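Local coordinates for protein ditrans,polycis-undecaprenyl-diphosphate synthase ((2E,6E)-farnesyl-diphosphate specific) (Acinetobacter baumannii, PDB 6ACS) that probably condenses isopentenyl diphosphate units onto farnesyl diphosphate to make undecaprenyl diphosphate, the precursor of the lipid carrier used in bacterial cell wall synthesis, at residues B[106-111]-B[134-139]; B[183-188]-B[219-224]. One frame throughout, in Å; residues are numbered along the deposited sequence.

Interaction 1. Residues B[106-111]-B[134-139]; sequences SRLPSH and AVSYGG
Ser136 OG is the polar atom that meets the 106-111 segment, and what it meets is a methyl group: Leu108 CD2 lies 3.5 Å from Ser136 OG, a van der Waals contact between hydroxyl and methyl. The other branch of the same leucine, CD1, approaches Val135 CG1 at 4.3 Å. The forked end of Leu108 thus divides its two methyls between neighbouring residues of the loop that follows strand 129-134. Its CG stands anti to the carbonyl carbon (chi1 -63°), and from there the fork reaches across to 134-139. Ser136 adopts the same first torsion, on a backbone of left-handed conformation (phi 50°, psi 45°) where the chain turns after the strand.

Two helix starts flank this small patch. Pro109, the residue after Leu108, is the N-cap of helix 110-123, and Gly138 is the N-cap of helix 139-155. From the loop before helix 110-123, Leu108 packs back on Val113 and Met116 of that helix, while Val135 rests on Met116 and on Leu81 of helix 71-95. The backbone N atoms of Ser136 and Tyr137 are hydrogen-bonded to O2 and O1 of a glycerol, probably from the crystallisation liquor.

With no hydrogen bond between the segments, the contact depends on dispersion and shape. Burying 104 Å² in all, it grades from the enclosed Val135 to the exposed Ser136, and implies an apolar closure at the margin of the core.

Interaction 2. Residues B[183-188]-B[219-224]; sequences LLIRTG and EEFDHA. With IPA (isopropyl alcohol), chain G.
A parallel beta-sheet flanked by helices forms the body of this cis-prenyltransferase, and here its strand 183-186 is packed against helix 218-235. The short segments run at 138° to each other, their axes 11.0 Å apart at closest approach. Ile185 supplies the bridge. Its CD1 methyl comes to the edge of the Phe221 ring, near the ring plane, 3.7 Å from Phe221 CE1, and the same methyl lies 4.1 Å from Ala224 CB. One methyl therefore touches two side chains from successive turns of the helix. Phe221 holds CG opposite its backbone N (chi1 -175°), which brings the ring end nearer the strand, and the two side chains cross at about a right angle. Beyond the pair, Phe216, Val13 of strand 12-17, and Ile45 and Cys49 of helix 42-52 also touch the phenylalanine. Two residues earlier on the strand, Leu183 CD2 lies 4.4 Å from Ala224 O, a looser contact.

Side chains alternate along the strand: Leu183 and Ile185 point toward the helix, whereas Arg186, predicted to bind substrate, points to the other side and forms a salt bridge with Asp18, a predicted magnesium ligand. Among its other partners is Ser194, through a hydrogen bond. All four residues touching across the contact are buried. Near the exposed His223, an isopropyl alcohol, probably from the crystallisation liquor, is hydrogen-bonded to Tyr207 OH and, at the ring edge and in plane, through its O2 to His223 NE2 at 3.2 Å.

Overall arrangement
Followed from the N terminus, the chain completes interaction 1 before it opens interaction 2, so the two loops stand in series and neither nests nor crosses. Interaction 1 closes a loop made by helix 110-123 and strand 129-134, tying the start of that helix to the turn leaving the strand. Interaction 2 comes later, spanning strand 205-208 between its two segments and joining strand 183-186 to helix 218-235. Their centres are 26 Å apart, on opposite sides of the chain's centre, and they do not touch. The six-stranded parallel sheet relates them: strand 129-134 lies next to one outermost strand, 97-102, and strand 183-186 next to the other, 205-208.

Interaction 1. Residues B[106-111]-B[134-139]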
loop_
_atom_site.group_PDB
_atom_site.type_symbol
_atom_site.label_atom_id
_atom_site.label_comp_id
_atom_site.label_asym_id
_atom_site.label_seq_id
_atom_site.Cartn_x
_atom_site.Cartn_y
_atom_site.Cartn_z
ATOM N N SER B 106 -18.028 2.285 -15.516
ATOM C CA SER B 106 -19.034 3.256 -15.933
ATOM C C SER B 106 -18.685 3.938 -17.250
ATOM O O SER B 106 -19.591 4.435 -17.929
ATOM C CB SER B 106 -19.253 4.294 -14.830
ATOM O OG SER B 106 -18.106 5.105 -14.638
ATOM N N ARG B 107 -17.413 3.977 -17.636
ATOM C CA ARG B 107 -17.021 4.614 -18.886
ATOM C C ARG B 107 -16.496 3.628 -19.924
ATOM O O ARG B 107 -15.921 4.051 -20.932
ATOM C CB ARG B 107 -16.011 5.733 -18.620
ATOM C CG ARG B 107 -16.603 6.865 -17.774
ATOM C CD ARG B 107 -15.674 8.063 -17.653
ATOM N NE ARG B 107 -14.327 7.688 -17.231
ATOM C CZ ARG B 107 -13.951 7.551 -15.962
ATOM N NH1 ARG B 107 -14.820 7.765 -14.982
ATOM N NH2 ARG B 107 -12.703 7.205 -15.674
ATOM N N LEU B 108 -16.698 2.319 -19.719
ATOM C CA LEU B 108 -16.247 1.347 -20.702
ATOM C C LEU B 108 -17.289 1.171 -21.804
ATOM O O LEU B 108 -18.487 1.361 -21.569
ATOM C CB LEU B 108 -15.992 0.001 -20.043
ATOM C CG LEU B 108 -14.892 -0.061 -18.997
ATOM C CD1 LEU B 108 -14.770 -1.494 -18.501
ATOM C CD2 LEU B 108 -13.588 0.417 -19.615
ATOM N N PRO B 109 -16.867 0.785 -23.010
ATOM C CA PRO B 109 -17.852 0.482 -24.056
ATOM C C PRO B 109 -18.800 -0.608 -23.580
ATOM O O PRO B 109 -18.397 -1.558 -22.904
ATOM C CB PRO B 109 -16.993 0.000 -25.235
ATOM C CG PRO B 109 -15.604 0.487 -24.950
ATOM C CD PRO B 109 -15.481 0.541 -23.454
ATOM N N SER B 110 -20.074 -0.463 -23.947
ATOM C CA SER B 110 -21.088 -1.400 -23.475
ATOM C C SER B 110 -20.789 -2.828 -23.917
ATOM O O SER B 110 -21.095 -3.777 -23.184
ATOM C CB SER B 110 -22.475 -0.957 -23.944
ATOM O OG SER B 110 -22.507 -0.777 -25.346
ATOM N N HIS B 111 -20.197 -3.005 -25.101
ATOM C CA HIS B 111 -19.886 -4.352 -25.574
ATOM C C HIS B 111 -18.813 -5.004 -24.705
ATOM O O HIS B 111 -18.876 -6.208 -24.424
ATOM C CB HIS B 111 -19.442 -4.307 -27.032
ATOM C CG HIS B 111 -19.330 -5.658 -27.666
ATOM N ND1 HIS B 111 -20.435 -6.383 -28.064
ATOM C CD2 HIS B 111 -18.252 -6.424 -27.959
ATOM C CE1 HIS B 111 -20.042 -7.531 -28.585
ATOM N NE2 HIS B 111 -18.722 -7.582 -28.530
ATOM N N ALA B 134 -7.485 -6.284 -14.000
ATOM C CA ALA B 134 -7.806 -4.927 -13.577
ATOM C C ALA B 134 -7.892 -4.056 -14.821
ATOM O O ALA B 134 -6.913 -3.930 -15.562
ATOM C CB ALA B 134 -6.756 -4.410 -12.590
ATOM N N VAL B 135 -9.070 -3.485 -15.068
ATOM C CA VAL B 135 -9.336 -2.678 -16.253
ATOM C C VAL B 135 -9.896 -1.344 -15.785
ATOM O O VAL B 135 -10.871 -1.316 -15.026
ATOM C CB VAL B 135 -10.339 -3.370 -17.199
ATOM C CG1 VAL B 135 -10.606 -2.507 -18.436
ATOM C CG2 VAL B 135 -9.860 -4.784 -17.574
ATOM N N SER B 136 -9.291 -0.244 -16.244
ATOM C CA SER B 136 -9.671 1.093 -15.775
ATOM C C SER B 136 -9.703 1.125 -14.254
ATOM O O SER B 136 -10.644 1.642 -13.636
ATOM C CB SER B 136 -11.020 1.541 -16.349
ATOM O OG SER B 136 -10.927 1.729 -17.749
ATOM N N TYR B 137 -8.667 0.541 -13.656
ATOM C CA TYR B 137 -8.566 0.347 -12.221
ATOM C C TYR B 137 -7.490 1.255 -11.634
ATOM O O TYR B 137 -6.445 1.471 -12.251
ATOM C CB TYR B 137 -8.225 -1.123 -11.901
ATOM C CG TYR B 137 -8.034 -1.321 -10.426
ATOM C CD1 TYR B 137 -9.115 -1.613 -9.614
ATOM C CD2 TYR B 137 -6.775 -1.185 -9.842
ATOM C CE1 TYR B 137 -8.965 -1.753 -8.243
ATOM C CE2 TYR B 137 -6.606 -1.318 -8.472
ATOM C CZ TYR B 137 -7.705 -1.592 -7.676
ATOM O OH TYR B 137 -7.538 -1.726 -6.325
ATOM N N GLY B 138 -7.732 1.744 -10.425
ATOM C CA GLY B 138 -6.673 2.307 -9.597
ATOM C C GLY B 138 -6.991 2.033 -8.143
ATOM O O GLY B 138 -8.158 1.939 -7.762
ATOM N N GLY B 139 -5.946 1.904 -7.319
ATOM C CA GLY B 139 -6.186 1.600 -5.912
ATOM C C GLY B 139 -6.908 2.720 -5.185
ATOM O O GLY B 139 -7.755 2.484 -4.315
#

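Interaction 2. Residues B[183-188]-B[219-224]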
loop_
_atom_site.group_PDB
_atom_site.type_symbol
_atom_site.label_atom_id
_atom_site.label_comp_id
_atom_site.label_asym_id
_atom_site.label_seq_id
_atom_site.Cartn_x
_atom_site.Cartn_y
_atom_site.Cartn_z
ATOM N N LEU B 183 2.020 -11.612 -2.481
ATOM C CA LEU B 183 3.194 -11.291 -3.279
ATOM C C LEU B 183 2.772 -10.381 -4.415
ATOM O O LEU B 183 1.879 -10.740 -5.185
ATOM C CB LEU B 183 3.816 -12.565 -3.855
ATOM C CG LEU B 183 4.930 -12.352 -4.887
ATOM C CD1 LEU B 183 6.158 -11.650 -4.268
ATOM C CD2 LEU B 183 5.341 -13.717 -5.462
ATOM N N LEU B 184 3.430 -9.230 -4.546
ATOM C CA LEU B 184 3.167 -8.330 -5.661
ATOM C C LEU B 184 4.462 -8.186 -6.444
ATOM O O LEU B 184 5.472 -7.757 -5.887
ATOM C CB LEU B 184 2.651 -6.974 -5.170
ATOM C CG LEU B 184 2.243 -5.944 -6.235
ATOM C CD1 LEU B 184 1.231 -4.971 -5.612
ATOM C CD2 LEU B 184 3.439 -5.199 -6.788
ATOM N N ILE B 185 4.414 -8.494 -7.738
ATOM C CA ILE B 185 5.560 -8.411 -8.642
ATOM C C ILE B 185 5.380 -7.187 -9.516
ATOM O O ILE B 185 4.314 -7.007 -10.114
ATOM C CB ILE B 185 5.643 -9.666 -9.526
ATOM C CG1 ILE B 185 5.935 -10.886 -8.683
ATOM C CG2 ILE B 185 6.663 -9.499 -10.672
ATOM C CD1 ILE B 185 5.627 -12.185 -9.413
ATOM N N ARG B 186 6.426 -6.385 -9.651
ATOM C CA ARG B 186 6.406 -5.325 -10.648
ATOM C C ARG B 186 7.603 -5.467 -11.570
ATOM O O ARG B 186 8.751 -5.403 -11.115
ATOM C CB ARG B 186 6.412 -3.945 -10.024
ATOM C CG ARG B 186 6.464 -2.961 -11.150
ATOM C CD ARG B 186 6.270 -1.593 -10.749
ATOM N NE ARG B 186 6.329 -0.752 -11.942
ATOM C CZ ARG B 186 5.775 0.444 -12.004
ATOM N NH1 ARG B 186 5.138 0.910 -10.948
ATOM N NH2 ARG B 186 5.875 1.174 -13.108
ATOM N N THR B 187 7.330 -5.606 -12.867
ATOM C CA THR B 187 8.365 -5.673 -13.883
ATOM C C THR B 187 8.649 -4.269 -14.411
ATOM O O THR B 187 7.982 -3.295 -14.053
ATOM C CB THR B 187 7.934 -6.621 -15.017
ATOM O OG1 THR B 187 6.771 -6.089 -15.676
ATOM C CG2 THR B 187 7.570 -7.984 -14.447
ATOM N N GLY B 188 9.700 -4.150 -15.215
ATOM C CA GLY B 188 9.973 -2.909 -15.913
ATOM C C GLY B 188 11.012 -2.001 -15.279
ATOM O O GLY B 188 11.437 -1.039 -15.926
ATOM N N GLU B 219 10.340 -19.070 -15.902
ATOM C CA GLU B 219 11.535 -19.300 -15.090
ATOM C C GLU B 219 11.766 -18.147 -14.113
ATOM O O GLU B 219 12.108 -18.365 -12.939
ATOM C CB GLU B 219 12.761 -19.490 -15.980
ATOM C CG GLU B 219 12.788 -20.823 -16.746
ATOM C CD GLU B 219 11.939 -20.815 -18.007
ATOM O OE1 GLU B 219 11.541 -19.714 -18.468
ATOM O OE2 GLU B 219 11.671 -21.917 -18.534
ATOM N N GLU B 220 11.588 -16.902 -14.569
ATOM C CA GLU B 220 11.768 -15.803 -13.626
ATOM C C GLU B 220 10.634 -15.750 -12.622
ATOM O O GLU B 220 10.851 -15.371 -11.461
ATOM C CB GLU B 220 11.902 -14.446 -14.329
ATOM C CG GLU B 220 12.227 -13.355 -13.288
ATOM C CD GLU B 220 12.679 -12.021 -13.861
ATOM O OE1 GLU B 220 13.007 -11.120 -13.062
ATOM O OE2 GLU B 220 12.724 -11.875 -15.093
ATOM N N PHE B 221 9.424 -16.124 -13.038
ATOM C CA PHE B 221 8.325 -16.242 -12.079
ATOM C C PHE B 221 8.640 -17.276 -11.002
ATOM O O PHE B 221 8.369 -17.048 -9.813
ATOM C CB PHE B 221 7.029 -16.576 -12.822
ATOM C CG PHE B 221 5.810 -16.606 -11.945
ATOM C CD1 PHE B 221 5.337 -15.435 -11.372
ATOM C CD2 PHE B 221 5.102 -17.778 -11.752
ATOM C CE1 PHE B 221 4.195 -15.445 -10.563
ATOM C CE2 PHE B 221 3.952 -17.807 -10.966
ATOM C CZ PHE B 221 3.501 -16.628 -10.360
ATOM N N ASP B 222 9.210 -18.427 -11.402
ATOM C CA ASP B 222 9.620 -19.439 -10.430
ATOM C C ASP B 222 10.648 -18.868 -9.471
ATOM O O ASP B 222 10.619 -19.149 -8.263
ATOM C CB ASP B 222 10.237 -20.659 -11.129
ATOM C CG ASP B 222 9.250 -21.437 -12.000
ATOM O OD1 ASP B 222 8.024 -21.296 -11.832
ATOM O OD2 ASP B 222 9.741 -22.187 -12.878
ATOM N N HIS B 223 11.598 -18.096 -10.001
ATOM C CA HIS B 223 12.581 -17.452 -9.137
ATOM C C HIS B 223 11.904 -16.506 -8.147
ATOM O O HIS B 223 12.275 -16.462 -6.969
ATOM C CB HIS B 223 13.613 -16.711 -9.991
ATOM C CG HIS B 223 14.546 -15.838 -9.205
ATOM N ND1 HIS B 223 15.533 -16.342 -8.387
ATOM C CD2 HIS B 223 14.630 -14.489 -9.108
ATOM C CE1 HIS B 223 16.191 -15.344 -7.823
ATOM N NE2 HIS B 223 15.659 -14.207 -8.241
ATOM N N ALA B 224 10.928 -15.722 -8.613
ATOM C CA ALA B 224 10.251 -14.787 -7.714
ATOM C C ALA B 224 9.530 -15.534 -6.595
ATOM O O ALA B 224 9.553 -15.101 -5.436
ATOM C CB ALA B 224 9.257 -13.918 -8.491
HETATM C C1 IPA G . 15.872 -11.333 -5.383
HETATM C C2 IPA G . 15.904 -10.346 -6.541
HETATM C C3 IPA G . 14.938 -9.198 -6.266
HETATM O O2 IPA G . 15.541 -11.017 -7.728
#